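Local atomic coordinates of Lic11098 (PDB entry 4U08), a protein that is of unknown function but, as a leucine-rich repeat protein of a pathogenic Leptospira, may be a virulence factor and possibly mediates binding to other molecules. Residues Q69-S74 against G86-L91. Sequence-based numbering, arbitrary orientation.
Sequences QQLHLS and GQLQNL
Leu-91 lays its CD1 methyl against the backbone between Gln-69 and Leu-71, 3.7 Å from Leu-71 N and 3.8 Å from Leu-71 CB. Its CG stands anti to the backbone N (chi1 -157°), which brings the CD1 end nearer the strand although the CB bond itself does not aim there. Leu-71 points inward and crosses Leu-88 at about a right angle, CD2 lying 4.2 Å from Leu-88 CD1. Branched, wholly apolar leucines suit these buried places, where van der Waals contact holds the segments together and no hydrogen bond joins them. Toward solvent the contact is looser and more polar: Gln-69 CA approaches Asn-90 O at 3.6 Å; the CB bond of Gln-69 points away, yet CG still lies 4.0 Å from Asn-90 O. Asn-90 ND2 hydrogen-bonds to Gln-66 O, just before strand 70-72, a use suiting a short amide. On the outward side of the strand, His-72 NE2 donates to a lone pair of Gln-70 OE1 (2.8 Å), within the imidazole plane. The arrangement is that of a leucine-rich repeat coil: strand 70-72 lies parallel between strands 47-49 and 93-95, and the type I turn from Leu-88 to Leu-91, following the end of a 3-10 segment, returns the chain toward strand 93-95.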
# COMPACT_ATOMS: atom_id res chain seq x y z
N GLN A 69 -10.79 8.15 -26.10
CA GLN A 69 -10.07 8.64 -24.91
C GLN A 69 -9.92 7.54 -23.87
O GLN A 69 -8.96 7.56 -23.09
CB GLN A 69 -10.79 9.85 -24.30
CG GLN A 69 -10.80 11.08 -25.23
CD GLN A 69 -11.45 12.28 -24.60
OE1 GLN A 69 -12.58 12.22 -24.07
NE2 GLN A 69 -10.79 13.43 -24.68
N GLN A 70 -10.87 6.58 -23.83
CA GLN A 70 -10.85 5.48 -22.87
C GLN A 70 -11.21 4.15 -23.50
O GLN A 70 -12.26 4.02 -24.14
CB GLN A 70 -11.79 5.76 -21.67
CG GLN A 70 -11.39 6.97 -20.82
CD GLN A 70 -12.15 7.03 -19.52
OE1 GLN A 70 -12.52 6.01 -18.91
NE2 GLN A 70 -12.33 8.23 -19.02
N LEU A 71 -10.33 3.16 -23.29
CA LEU A 71 -10.55 1.82 -23.79
C LEU A 71 -10.51 0.85 -22.61
O LEU A 71 -9.45 0.63 -22.02
CB LEU A 71 -9.52 1.46 -24.89
CG LEU A 71 -9.60 0.06 -25.50
CD1 LEU A 71 -10.98 -0.20 -26.11
CD2 LEU A 71 -8.52 -0.12 -26.56
N HIS A 72 -11.69 0.31 -22.24
CA HIS A 72 -11.86 -0.63 -21.13
C HIS A 72 -11.93 -2.05 -21.72
O HIS A 72 -12.88 -2.38 -22.43
CB HIS A 72 -13.12 -0.28 -20.30
CG HIS A 72 -13.06 1.08 -19.68
ND1 HIS A 72 -12.82 1.25 -18.33
CD2 HIS A 72 -13.17 2.31 -20.25
CE1 HIS A 72 -12.81 2.56 -18.12
NE2 HIS A 72 -13.01 3.23 -19.25
N LEU A 73 -10.90 -2.85 -21.48
CA LEU A 73 -10.81 -4.20 -22.02
C LEU A 73 -10.49 -5.22 -20.94
O LEU A 73 -9.93 -6.28 -21.23
CB LEU A 73 -9.70 -4.22 -23.07
CG LEU A 73 -10.10 -3.95 -24.50
CD1 LEU A 73 -8.88 -3.70 -25.33
CD2 LEU A 73 -10.88 -5.11 -25.07
N SER A 74 -10.85 -4.91 -19.70
CA SER A 74 -10.57 -5.75 -18.57
C SER A 74 -11.42 -7.01 -18.57
O SER A 74 -12.51 -7.02 -19.14
CB SER A 74 -10.79 -4.98 -17.26
OG SER A 74 -9.99 -3.81 -17.25
N GLY A 86 -1.30 1.54 -31.26
CA GLY A 86 -0.49 2.75 -31.22
C GLY A 86 -1.06 3.92 -31.99
O GLY A 86 -0.59 5.05 -31.81
N GLN A 87 -2.06 3.68 -32.85
CA GLN A 87 -2.73 4.71 -33.67
C GLN A 87 -3.73 5.56 -32.87
O GLN A 87 -4.12 6.64 -33.33
CB GLN A 87 -3.43 4.07 -34.87
CG GLN A 87 -2.48 3.41 -35.88
CD GLN A 87 -3.20 2.66 -36.99
OE1 GLN A 87 -4.42 2.80 -37.20
NE2 GLN A 87 -2.45 1.86 -37.73
N LEU A 88 -4.14 5.08 -31.68
CA LEU A 88 -5.09 5.77 -30.79
C LEU A 88 -4.45 7.00 -30.13
O LEU A 88 -4.17 7.02 -28.92
CB LEU A 88 -5.65 4.79 -29.75
CG LEU A 88 -6.38 3.57 -30.30
CD1 LEU A 88 -6.72 2.59 -29.20
CD2 LEU A 88 -7.65 3.98 -31.04
N GLN A 89 -4.22 8.05 -30.93
CA GLN A 89 -3.53 9.26 -30.49
C GLN A 89 -4.26 10.11 -29.42
O GLN A 89 -3.61 10.94 -28.80
CB GLN A 89 -3.11 10.13 -31.69
CG GLN A 89 -1.96 9.54 -32.52
CD GLN A 89 -0.72 9.20 -31.70
OE1 GLN A 89 0.02 10.08 -31.26
NE2 GLN A 89 -0.49 7.91 -31.46
N ASN A 90 -5.57 9.88 -29.19
CA ASN A 90 -6.27 10.61 -28.11
C ASN A 90 -6.48 9.76 -26.85
O ASN A 90 -6.97 10.27 -25.84
CB ASN A 90 -7.59 11.22 -28.60
CG ASN A 90 -7.38 12.53 -29.35
OD1 ASN A 90 -6.67 13.43 -28.90
ND2 ASN A 90 -7.99 12.66 -30.51
N LEU A 91 -6.08 8.47 -26.89
CA LEU A 91 -6.22 7.56 -25.77
C LEU A 91 -5.48 8.06 -24.51
O LEU A 91 -4.28 8.35 -24.56
CB LEU A 91 -5.76 6.15 -26.14
CG LEU A 91 -6.34 4.99 -25.30
CD1 LEU A 91 -7.85 4.83 -25.50
CD2 LEU A 91 -5.65 3.70 -25.63